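Local coordinates for protein L-asparaginase I (Vibrio cholerae, PDB 2OCD) that probably catalyses the hydrolysis of L-asparagine to L-aspartate and ammonium, working as a homotetrameric cytoplasmic L-asparaginase of the asparaginase 1 family, at residues A76-Y79 / D80-G84; I87-T91 / D92-Y96; R154-G158 / N159-K163; V279-G283 / Y284-C288; Q328-R332 / G333-L337. One frame throughout, in Å; residues are numbered along the deposited sequence.

Contact 1 (A76-Y79 / D80-G84); sequences AANY and DKYDG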
# COMPACT_ATOMS: atom_id res chain seq x y z
N ALA B 76 -8.71 6.86 -38.25
CA ALA B 76 -8.05 7.36 -39.47
C ALA B 76 -8.92 8.37 -40.21
O ALA B 76 -8.44 9.44 -40.63
CB ALA B 76 -7.74 6.20 -40.42
N ALA B 77 -10.19 8.03 -40.38
CA ALA B 77 -11.11 8.87 -41.09
C ALA B 77 -11.25 10.17 -40.33
O ALA B 77 -11.45 11.20 -40.94
CB ALA B 77 -12.44 8.22 -41.23
N ASN B 78 -11.15 10.14 -39.01
CA ASN B 78 -11.37 11.35 -38.25
C ASN B 78 -10.07 12.00 -37.82
O ASN B 78 -10.06 13.07 -37.15
CB ASN B 78 -12.27 11.04 -37.06
CG ASN B 78 -13.70 10.84 -37.46
OD1 ASN B 78 -14.22 9.71 -37.44
ND2 ASN B 78 -14.33 11.91 -37.89
N TYR B 79 -8.97 11.38 -38.22
CA TYR B 79 -7.67 11.78 -37.72
C TYR B 79 -7.35 13.27 -37.84
O TYR B 79 -6.79 13.85 -36.92
CB TYR B 79 -6.56 10.99 -38.39
CG TYR B 79 -5.25 11.22 -37.73
CD1 TYR B 79 -4.95 10.59 -36.52
CD2 TYR B 79 -4.31 12.10 -38.26
CE1 TYR B 79 -3.74 10.80 -35.88
CE2 TYR B 79 -3.09 12.32 -37.62
CZ TYR B 79 -2.81 11.65 -36.44
OH TYR B 79 -1.61 11.84 -35.81
N ASP B 80 -7.72 13.89 -38.93
CA ASP B 80 -7.42 15.35 -39.06
C ASP B 80 -8.50 16.31 -38.54
O ASP B 80 -8.19 17.46 -38.24
CB ASP B 80 -7.03 15.68 -40.50
CG ASP B 80 -5.74 15.00 -40.90
OD1 ASP B 80 -4.70 15.23 -40.20
OD2 ASP B 80 -5.76 14.22 -41.88
N LYS B 81 -9.73 15.84 -38.40
CA LYS B 81 -10.84 16.64 -37.87
C LYS B 81 -10.73 16.98 -36.36
O LYS B 81 -11.47 17.82 -35.87
CB LYS B 81 -12.20 15.94 -38.14
CG LYS B 81 -12.50 15.50 -39.60
CD LYS B 81 -13.61 16.34 -40.28
CE LYS B 81 -13.11 17.75 -40.79
NZ LYS B 81 -14.11 18.92 -40.76
N TYR B 82 -9.85 16.36 -35.60
CA TYR B 82 -9.89 16.57 -34.17
C TYR B 82 -8.49 16.62 -33.57
O TYR B 82 -7.53 16.32 -34.23
CB TYR B 82 -10.70 15.45 -33.51
CG TYR B 82 -12.13 15.32 -33.96
CD1 TYR B 82 -13.16 15.97 -33.29
CD2 TYR B 82 -12.47 14.48 -35.04
CE1 TYR B 82 -14.50 15.81 -33.68
CE2 TYR B 82 -13.80 14.31 -35.43
CZ TYR B 82 -14.82 14.99 -34.76
OH TYR B 82 -16.15 14.83 -35.17
N ASP B 83 -8.39 17.01 -32.30
CA ASP B 83 -7.09 17.16 -31.64
C ASP B 83 -6.73 15.96 -30.74
O ASP B 83 -5.62 15.93 -30.20
CB ASP B 83 -7.07 18.44 -30.81
CG ASP B 83 -7.69 19.64 -31.56
OD1 ASP B 83 -8.68 20.27 -31.06
OD2 ASP B 83 -7.20 19.93 -32.70
N GLY B 84 -7.66 15.00 -30.60
CA GLY B 84 -7.46 13.80 -29.81
C GLY B 84 -8.66 12.85 -29.90
O GLY B 84 -9.66 13.14 -30.57
O HOH W 1 -9.96 13.95 -40.36

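Contact 2 (I87-T91 / D92-Y96); sequences ILHGT and DTMAY. With ACT (acetate ion), chain G.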
# COMPACT_ATOMS: atom_id res chain seq x y z
N ILE B 87 -11.78 6.37 -26.89
CA ILE B 87 -12.52 5.22 -27.35
C ILE B 87 -13.16 4.61 -26.12
O ILE B 87 -12.47 4.06 -25.25
CB ILE B 87 -11.58 4.21 -28.06
CG1 ILE B 87 -11.07 4.77 -29.39
CG2 ILE B 87 -12.27 2.87 -28.33
CD1 ILE B 87 -9.69 4.18 -29.84
N LEU B 88 -14.49 4.71 -26.05
CA LEU B 88 -15.30 3.98 -25.04
C LEU B 88 -15.54 2.57 -25.48
O LEU B 88 -15.88 2.32 -26.59
CB LEU B 88 -16.64 4.65 -24.75
CG LEU B 88 -16.52 6.09 -24.24
CD1 LEU B 88 -17.95 6.66 -23.94
CD2 LEU B 88 -15.50 6.14 -22.98
N HIS B 89 -15.37 1.65 -24.56
CA HIS B 89 -15.13 0.23 -24.84
C HIS B 89 -15.53 -0.58 -23.59
O HIS B 89 -15.43 -0.09 -22.50
CB HIS B 89 -13.64 0.05 -25.13
CG HIS B 89 -13.28 -1.27 -25.74
ND1 HIS B 89 -13.43 -2.47 -25.08
CD2 HIS B 89 -12.73 -1.56 -26.94
CE1 HIS B 89 -12.99 -3.44 -25.86
NE2 HIS B 89 -12.56 -2.91 -26.99
N GLY B 90 -16.03 -1.79 -23.76
CA GLY B 90 -16.26 -2.65 -22.64
C GLY B 90 -14.92 -3.15 -22.10
O GLY B 90 -13.96 -3.29 -22.85
N THR B 91 -14.90 -3.44 -20.79
CA THR B 91 -13.66 -3.79 -20.10
C THR B 91 -13.13 -5.19 -20.42
O THR B 91 -11.93 -5.43 -20.31
CB THR B 91 -13.77 -3.63 -18.53
OG1 THR B 91 -14.82 -4.47 -18.06
CG2 THR B 91 -14.01 -2.18 -18.10
N ASP B 92 -13.98 -6.16 -20.75
CA ASP B 92 -13.42 -7.52 -20.83
C ASP B 92 -12.19 -7.63 -21.75
O ASP B 92 -11.25 -8.36 -21.43
CB ASP B 92 -14.49 -8.54 -21.27
CG ASP B 92 -15.51 -8.82 -20.16
OD1 ASP B 92 -16.57 -9.41 -20.47
OD2 ASP B 92 -15.25 -8.46 -18.99
N THR B 93 -12.18 -6.92 -22.87
CA THR B 93 -11.09 -7.05 -23.80
C THR B 93 -10.50 -5.69 -24.17
O THR B 93 -9.78 -5.54 -25.14
CB THR B 93 -11.50 -7.78 -25.08
OG1 THR B 93 -12.44 -6.98 -25.78
CG2 THR B 93 -12.09 -9.16 -24.77
N MSE B 94 -10.75 -4.72 -23.31
CA MSE B 94 -10.25 -3.41 -23.49
C MSE B 94 -8.74 -3.42 -23.66
O MSE B 94 -8.24 -2.62 -24.42
CB MSE B 94 -10.62 -2.58 -22.30
CG MSE B 94 -10.15 -1.20 -22.39
SE MSE B 94 -11.02 -0.16 -20.99
CE MSE B 94 -9.60 0.05 -19.75
N ALA B 95 -8.04 -4.31 -22.95
CA ALA B 95 -6.55 -4.37 -23.03
C ALA B 95 -6.08 -4.95 -24.33
O ALA B 95 -5.03 -4.54 -24.84
CB ALA B 95 -5.93 -5.12 -21.87
N TYR B 96 -6.83 -5.90 -24.88
CA TYR B 96 -6.45 -6.45 -26.18
C TYR B 96 -6.69 -5.40 -27.24
O TYR B 96 -5.89 -5.24 -28.15
CB TYR B 96 -7.24 -7.69 -26.52
CG TYR B 96 -6.91 -8.91 -25.69
CD1 TYR B 96 -7.60 -9.18 -24.53
CD2 TYR B 96 -5.98 -9.84 -26.12
CE1 TYR B 96 -7.33 -10.31 -23.75
CE2 TYR B 96 -5.71 -10.98 -25.37
CZ TYR B 96 -6.38 -11.20 -24.19
OH TYR B 96 -6.14 -12.32 -23.43
C ACT G . -18.38 -5.91 -21.18
O ACT G . -19.07 -4.85 -21.25
OXT ACT G . -17.26 -5.82 -20.61
CH3 ACT G . -18.83 -7.25 -21.71

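Contact 3 (R154-G158 / N159-K163); sequences RLMRG and NRSRK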
# COMPACT_ATOMS: atom_id res chain seq x y z
N ARG B 154 -5.73 6.24 -13.29
CA ARG B 154 -4.38 6.22 -13.84
C ARG B 154 -4.38 5.96 -15.35
O ARG B 154 -5.27 5.29 -15.87
CB ARG B 154 -3.52 5.24 -13.09
CG ARG B 154 -3.76 3.78 -13.39
CD ARG B 154 -2.85 2.86 -12.52
NE ARG B 154 -3.44 2.69 -11.18
CZ ARG B 154 -4.25 1.69 -10.80
NH1 ARG B 154 -4.56 0.69 -11.61
NH2 ARG B 154 -4.75 1.69 -9.59
N LEU B 155 -3.44 6.57 -16.05
CA LEU B 155 -3.34 6.40 -17.46
C LEU B 155 -2.18 5.51 -17.72
O LEU B 155 -1.05 5.85 -17.36
CB LEU B 155 -3.06 7.74 -18.12
CG LEU B 155 -3.01 7.67 -19.64
CD1 LEU B 155 -4.43 7.42 -20.18
CD2 LEU B 155 -2.35 8.94 -20.25
N MSE B 156 -2.41 4.38 -18.38
CA MSE B 156 -1.34 3.44 -18.64
C MSE B 156 -1.04 3.31 -20.11
O MSE B 156 -1.91 3.51 -20.91
CB MSE B 156 -1.69 2.07 -18.07
CG MSE B 156 -1.89 2.09 -16.57
SE MSE B 156 -3.17 0.71 -16.05
CE MSE B 156 -4.79 1.91 -16.04
N ARG B 157 0.19 2.94 -20.45
CA ARG B 157 0.48 2.60 -21.85
C ARG B 157 -0.44 1.47 -22.28
O ARG B 157 -0.55 0.48 -21.60
CB ARG B 157 1.95 2.22 -22.03
CG ARG B 157 2.31 1.90 -23.46
CD ARG B 157 3.84 1.91 -23.73
NE ARG B 157 4.36 3.27 -23.66
CZ ARG B 157 5.57 3.62 -23.27
NH1 ARG B 157 6.45 2.72 -22.91
NH2 ARG B 157 5.90 4.89 -23.24
N GLY B 158 -1.14 1.64 -23.40
CA GLY B 158 -2.13 0.69 -23.86
C GLY B 158 -1.60 -0.70 -23.96
O GLY B 158 -2.16 -1.65 -23.40
N ASN B 159 -0.46 -0.85 -24.63
CA ASN B 159 0.15 -2.18 -24.79
C ASN B 159 0.98 -2.64 -23.59
O ASN B 159 1.57 -3.72 -23.65
CB ASN B 159 0.97 -2.23 -26.07
CG ASN B 159 2.15 -1.30 -26.06
OD1 ASN B 159 2.63 -0.89 -25.02
ND2 ASN B 159 2.63 -0.96 -27.26
N ARG B 160 0.99 -1.89 -22.49
CA ARG B 160 1.53 -2.44 -21.22
C ARG B 160 0.46 -2.90 -20.21
O ARG B 160 0.80 -3.31 -19.07
CB ARG B 160 2.41 -1.43 -20.53
CG ARG B 160 3.56 -0.99 -21.36
CD ARG B 160 4.58 -2.08 -21.42
NE ARG B 160 5.92 -1.52 -21.51
CZ ARG B 160 7.00 -2.15 -21.08
NH1 ARG B 160 6.89 -3.37 -20.55
NH2 ARG B 160 8.18 -1.56 -21.20
N SER B 161 -0.80 -2.92 -20.65
CA SER B 161 -1.91 -3.06 -19.73
C SER B 161 -2.54 -4.41 -19.70
O SER B 161 -2.52 -5.13 -20.66
CB SER B 161 -2.98 -1.99 -20.05
OG SER B 161 -2.53 -0.73 -19.56
N ARG B 162 -3.11 -4.74 -18.56
CA ARG B 162 -4.05 -5.82 -18.53
C ARG B 162 -5.04 -5.73 -17.39
O ARG B 162 -4.81 -5.05 -16.41
CB ARG B 162 -3.36 -7.17 -18.55
CG ARG B 162 -2.15 -7.33 -17.65
CD ARG B 162 -1.06 -8.17 -18.33
NE ARG B 162 -0.97 -9.55 -17.84
CZ ARG B 162 -1.84 -10.55 -18.07
NH1 ARG B 162 -2.97 -10.38 -18.78
NH2 ARG B 162 -1.58 -11.74 -17.55
N LYS B 163 -6.16 -6.42 -17.59
CA LYS B 163 -7.21 -6.53 -16.60
C LYS B 163 -6.80 -7.52 -15.53
O LYS B 163 -6.85 -8.73 -15.71
CB LYS B 163 -8.55 -6.93 -17.22
CG LYS B 163 -9.75 -6.70 -16.28
CD LYS B 163 -11.05 -6.59 -17.08
CE LYS B 163 -12.30 -6.93 -16.29
NZ LYS B 163 -13.43 -7.33 -17.23

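Contact 4 (V279-G283 / Y284-C288); sequences VNMGG and YATGC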
# COMPACT_ATOMS: atom_id res chain seq x y z
N VAL B 279 11.30 -12.27 -19.19
CA VAL B 279 12.05 -13.39 -19.72
C VAL B 279 13.52 -12.97 -20.05
O VAL B 279 13.79 -11.91 -20.63
CB VAL B 279 11.35 -14.02 -20.97
CG1 VAL B 279 12.36 -14.88 -21.77
CG2 VAL B 279 10.09 -14.83 -20.57
N ASN B 280 14.46 -13.83 -19.64
CA ASN B 280 15.90 -13.68 -19.83
C ASN B 280 16.44 -14.99 -20.40
O ASN B 280 16.91 -15.89 -19.68
CB ASN B 280 16.56 -13.38 -18.49
CG ASN B 280 18.01 -12.89 -18.60
OD1 ASN B 280 18.74 -13.15 -19.57
ND2 ASN B 280 18.45 -12.20 -17.56
N MSE B 281 16.38 -15.12 -21.71
CA MSE B 281 17.01 -16.24 -22.40
C MSE B 281 18.41 -15.87 -22.93
O MSE B 281 18.79 -16.30 -24.02
CB MSE B 281 16.16 -16.72 -23.56
CG MSE B 281 14.75 -17.21 -23.24
SE MSE B 281 13.78 -17.27 -24.97
CE MSE B 281 15.05 -18.37 -26.02
N GLY B 282 19.20 -15.14 -22.16
CA GLY B 282 20.57 -14.75 -22.60
C GLY B 282 21.57 -15.89 -22.59
O GLY B 282 22.60 -15.83 -23.29
N GLY B 283 21.29 -16.94 -21.81
CA GLY B 283 22.23 -18.03 -21.62
C GLY B 283 22.53 -18.32 -20.17
O GLY B 283 22.31 -19.41 -19.73
N TYR B 284 23.04 -17.37 -19.40
CA TYR B 284 23.24 -17.65 -17.97
C TYR B 284 21.90 -17.94 -17.23
O TYR B 284 21.79 -18.97 -16.62
CB TYR B 284 24.02 -16.54 -17.21
CG TYR B 284 25.48 -16.37 -17.60
CD1 TYR B 284 26.30 -17.46 -17.84
CD2 TYR B 284 26.03 -15.10 -17.72
CE1 TYR B 284 27.65 -17.29 -18.21
CE2 TYR B 284 27.37 -14.91 -18.09
CZ TYR B 284 28.17 -16.01 -18.33
OH TYR B 284 29.47 -15.82 -18.67
N ALA B 285 20.90 -17.04 -17.31
CA ALA B 285 19.71 -17.24 -16.50
C ALA B 285 19.03 -18.60 -16.79
O ALA B 285 18.80 -19.39 -15.85
CB ALA B 285 18.74 -16.10 -16.63
N THR B 286 18.70 -18.89 -18.05
CA THR B 286 17.91 -20.10 -18.36
C THR B 286 18.63 -21.19 -19.17
O THR B 286 18.03 -22.24 -19.43
CB THR B 286 16.68 -19.73 -19.18
OG1 THR B 286 17.09 -19.34 -20.50
CG2 THR B 286 15.84 -18.63 -18.47
N GLY B 287 19.90 -20.95 -19.56
CA GLY B 287 20.56 -21.72 -20.63
C GLY B 287 20.03 -21.35 -22.03
O GLY B 287 19.33 -20.34 -22.20
N CYS B 288 20.35 -22.19 -23.01
CA CYS B 288 20.04 -21.92 -24.41
C CYS B 288 19.23 -23.00 -25.08
O CYS B 288 19.12 -22.99 -26.31
CB CYS B 288 21.35 -21.78 -25.20
SG CYS B 288 22.59 -20.84 -24.38

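Contact 5 (Q328-R332 / G333-L337); sequences QQVLR and GEMTL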
# COMPACT_ATOMS: atom_id res chain seq x y z
N GLN B 328 11.40 -9.00 -31.74
CA GLN B 328 12.48 -8.73 -30.78
C GLN B 328 12.87 -7.25 -30.74
O GLN B 328 13.83 -6.88 -30.09
CB GLN B 328 13.71 -9.58 -31.11
CG GLN B 328 13.46 -11.08 -30.88
CD GLN B 328 14.61 -11.98 -31.44
OE1 GLN B 328 14.67 -12.24 -32.65
NE2 GLN B 328 15.47 -12.51 -30.55
N GLN B 329 12.16 -6.42 -31.47
CA GLN B 329 12.48 -5.01 -31.47
C GLN B 329 11.32 -4.23 -30.85
O GLN B 329 10.16 -4.65 -30.96
CB GLN B 329 12.81 -4.59 -32.90
CG GLN B 329 12.78 -3.10 -33.19
CD GLN B 329 12.93 -2.82 -34.70
OE1 GLN B 329 12.59 -3.65 -35.56
NE2 GLN B 329 13.47 -1.66 -35.02
N VAL B 330 11.67 -3.15 -30.11
CA VAL B 330 10.72 -2.34 -29.39
C VAL B 330 10.06 -1.49 -30.41
O VAL B 330 10.72 -0.69 -31.07
CB VAL B 330 11.37 -1.44 -28.28
CG1 VAL B 330 10.29 -0.62 -27.57
CG2 VAL B 330 12.14 -2.26 -27.27
N LEU B 331 8.76 -1.62 -30.60
CA LEU B 331 8.16 -0.87 -31.69
C LEU B 331 7.31 0.27 -31.15
O LEU B 331 7.23 1.31 -31.81
CB LEU B 331 7.37 -1.82 -32.62
CG LEU B 331 8.16 -2.96 -33.33
CD1 LEU B 331 7.31 -3.82 -34.27
CD2 LEU B 331 9.32 -2.33 -34.11
N ARG B 332 6.71 0.09 -29.96
CA ARG B 332 5.80 1.08 -29.38
C ARG B 332 5.82 1.10 -27.87
O ARG B 332 4.77 1.33 -27.22
CB ARG B 332 4.36 0.89 -29.85
CG ARG B 332 4.13 0.73 -31.35
CD ARG B 332 4.00 2.03 -32.16
NE ARG B 332 3.54 1.67 -33.50
CZ ARG B 332 4.32 1.18 -34.47
NH1 ARG B 332 5.63 1.05 -34.27
NH2 ARG B 332 3.80 0.81 -35.63
N GLY B 333 7.02 0.90 -27.31
CA GLY B 333 7.24 0.96 -25.86
C GLY B 333 6.61 -0.21 -25.09
O GLY B 333 6.49 -0.13 -23.88
N GLU B 334 6.25 -1.28 -25.80
CA GLU B 334 5.54 -2.47 -25.22
C GLU B 334 6.41 -3.36 -24.35
O GLU B 334 5.90 -4.30 -23.69
CB GLU B 334 4.94 -3.36 -26.32
CG GLU B 334 5.95 -4.09 -27.19
CD GLU B 334 6.49 -3.27 -28.41
OE1 GLU B 334 6.18 -2.06 -28.57
OE2 GLU B 334 7.26 -3.84 -29.24
N MSE B 335 7.71 -3.11 -24.37
CA MSE B 335 8.65 -3.94 -23.69
C MSE B 335 9.96 -3.24 -23.61
O MSE B 335 10.19 -2.29 -24.32
CB MSE B 335 8.84 -5.27 -24.43
CG MSE B 335 9.67 -5.12 -25.66
SE MSE B 335 9.70 -6.69 -26.80
CE MSE B 335 10.89 -5.97 -28.15
N THR B 336 10.83 -3.76 -22.78
CA THR B 336 12.15 -3.22 -22.61
C THR B 336 13.20 -4.35 -22.79
O THR B 336 13.02 -5.46 -22.27
CB THR B 336 12.23 -2.52 -21.25
OG1 THR B 336 13.47 -1.87 -21.14
CG2 THR B 336 12.11 -3.51 -20.09
N LEU B 337 14.20 -4.01 -23.60
CA LEU B 337 15.47 -4.73 -23.90
C LEU B 337 15.61 -5.11 -25.40
O LEU B 337 15.92 -4.24 -26.24
CB LEU B 337 15.80 -5.88 -22.93
CG LEU B 337 16.55 -5.44 -21.67
CD1 LEU B 337 18.11 -5.31 -21.92
CD2 LEU B 337 16.00 -4.12 -21.07
OXT LEU B 337 15.41 -6.25 -25.90

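Contact 1 (A76-Y79 / D80-G84)
Asn78 and Tyr82 run alongside each other, four residues apart near the C-terminal end of helix 65-78. This is the close side of the turn. The CB of Asn78 is 4.0 Å from CD2 of Tyr82, and the backbone O of Asn78 lies in the plane of the tyrosine ring at its edge, 3.5 Å from that same CD2. The amide and ring planes stand 62° apart, which rules out a flat stack. The carbonyl of Asn78 also meets the backbone N of Lys81 at 3.1 Å, a weak and strongly bent bond (125°) spanning the turn.

The outer side is looser and wet. A water takes the N-H of Lys81 at 2.7 Å and donates to Ala77 O at 3.2 Å, bridging Ala77 to Lys81. The Lys81 side chain, touching Asn78 O through its CB, turns its far end away, and Asp80 is likewise exposed, with OD1 3.7 Å from CD2 of Tyr79.

Inward, the Tyr79 ring is buried: it stacks on Phe203, has a cation-pi contact with Lys110, and its OH is hydrogen-bonded to Gly109 N. The Tyr82 ring meets His5 edge-to-face and also touches Tyr7, so the turn hands the chain from helix 65-78 to strand 84-88 beside strand 5-12 of the N-terminal sheet.

Contact 2 (I87-T91 / D92-Y96)
The carbonyl O of Thr91 receives the backbone N-H of Met94 at 3.3 Å, a weak but fairly straight bond (161°) that closes the turn leading into helix 94-104. The His89 ring packs against this turn. The CA of Met94 (selenomethionine) lies over one face, 4.0 Å from the ring centroid in a CH-pi contact, while Thr93 OG1 comes up in the ring plane at the edge, 3.6 Å from CE1; this hydroxyl is bonded to Ser60 O. With CG opposite its own backbone N (chi1 -166°), His89 reaches the start of the helix, and its NE2 is hydrogen-bonded to Thr97 OG1.

On the other side of the turn an acetate ion, probably from the crystallisation liquor, takes a weak hydrogen bond from Asp92 N to its OXT at 3.3 Å. Thr91 and Asp92 are predicted substrate-binding residues, and Thr91 is also predicted to belong to the active site, so the acetate may mark part of the substrate pocket. The carboxylate of Asp92 is salt-bridged to Lys163 and bonded to Asn247 of the second subunit. The turn joins strand 84-88, which lies between strands 5-12 and 112-115, to helix 94-104, and His89 and Met94 rest on Val114.

Contact 3 (R154-G158 / N159-K163)
Arg157, Asn159 and Arg160 project together from a short 3-10 turn that links strand 154-157 to strand 162-166. The two arginines run alongside each other: CB of Arg157 is 3.7 Å from CG of Arg160, and their guanidinium planes are only 23° apart. Arg157 NH1 and Arg160 NE come within 4.5 Å, each at the edge of the other's guanidinium, near its plane. Glu146, salt-bridged to Arg157, and Gly333 O, which accepts from Arg157 NH1 and, weakly, from Arg160 NE, probably ease these like charges.

Asn159 also lies beside Arg157, its amide turned 77° from the guanidinium, with OD1 3.2 Å from Arg157 CG; its ND2 is bonded to Ser102 OG and Arg332 O. A chi1 of 65°, setting the amide between its own N and carbonyl carbon, brings OD1 against CG and CD of Arg157.

Ser161 N closes the turn with a weak bond to Gly158 O at 3.3 Å. The carbonyl O of Arg157 accepts twice, from opposite faces of its plane: Arg160 N lies 3.0 Å away and Ser161 OG 3.1 Å. That serine oxygen also rests 3.3 Å from CB of Met156.

Contact 4 (V279-G283 / Y284-C288)
The methyl of Ala285 sits against the side chain of Asn280, its CB 3.8 Å from Asn280 CG, and Thr286 fills in beside it with CG2 3.2 Å from the backbone O of Asn280. Across the loop OG1 of Thr286 approaches CA of Met281 at 3.6 Å. No hydrogen bond joins these side chains; the meeting is one of van der Waals packing on an exposed surface.

Polar groups within each half set the pieces in place. Asn280, with CG opposite its backbone N (chi1 -167°), offers OD1 to Gly282 N at 3.3 Å, the donor lying in the plane of the amide carbonyl. Thr286 OG1 donates to Gly287 O at 3.0 Å. Between the halves, Gly287 N reaches Gly283 O at 2.9 Å, a weak, bent bond. Gly283 has a positive phi (126°), and its CA is 4.0 Å from Cys288 SG.

Further out, Val245 backs Asn280 and Ala285, Met281 leans on Leu290 and Ala291, and Tyr284 packs on Asp21 of the second subunit. The arrangement is a glycine-rich surface loop begun by an Asx turn at Asn280, leading from strand 276-277 to helix 289-292 in the C-terminal domain.

Contact 5 (Q328-R332 / G333-L337)
The carboxylate of Glu334 is met by two successive backbone N-H groups. Arg332 N takes the syn lone pair of OE1 at 2.6 Å, and Leu331 N comes to the syn side of OE2 at 3.0 Å, 21° out of the carboxylate plane; a weak second bond runs from Leu331 N to OE1. Two amides therefore hold the flat group and fix its rotation. OE2 is also salt-bridged to Lys309, which probably helps keep the glutamate ionised although the residue is buried. A chi1 of 68° folds the Glu334 chain back over its own backbone, and the bend at chi2 returns the carboxylate to the preceding turn.

The second flat group is the Arg332 guanidinium. Leu331 O lies almost in its plane, accepting from NH1 at 2.9 Å, while NE is bonded to Phe105 O.

Beyond these polar groups, Val330 and Met335 run antiparallel past each other. CG2 of Val330 is 4.0 Å from CE of Met335, and Met335 CE is 3.2 Å from Gln329 O, whose carbonyl is also a partner of Lys309. Val330 CG1 packs on Gly333 N at 3.6 Å, where the glycine takes a positive phi. The whole is a turn in the C-terminal tail after helix 320-327, in which a glutamate carboxylate accepts from two successive backbone N-H groups, packed on helix 303-315 through Leu331 and Met335.

How the contacts relate
Contacts 2 and 3, with centres about 11 Å apart, both reach the large N-terminal sheet and meet at the predicted active site: Lys163 NZ of contact 3 is 2.8 Å from Asp92 OD2 and 3.3 Å from Thr91 OG1, near the acetate. Contact 3 in turn leans on contact 5, where Arg157 NH1 lies 3.0 Å from Gly333 O and Asn159 ND2 3.1 Å from Arg332 O, tying the C-terminal tail to the N-terminal domain. Contact 1 leads directly into contact 2 along the chain, yet their centres are about 21 Å apart. Contact 4, in the C-terminal domain, touches none of the others; its nearest atoms are about 7 Å from contact 5.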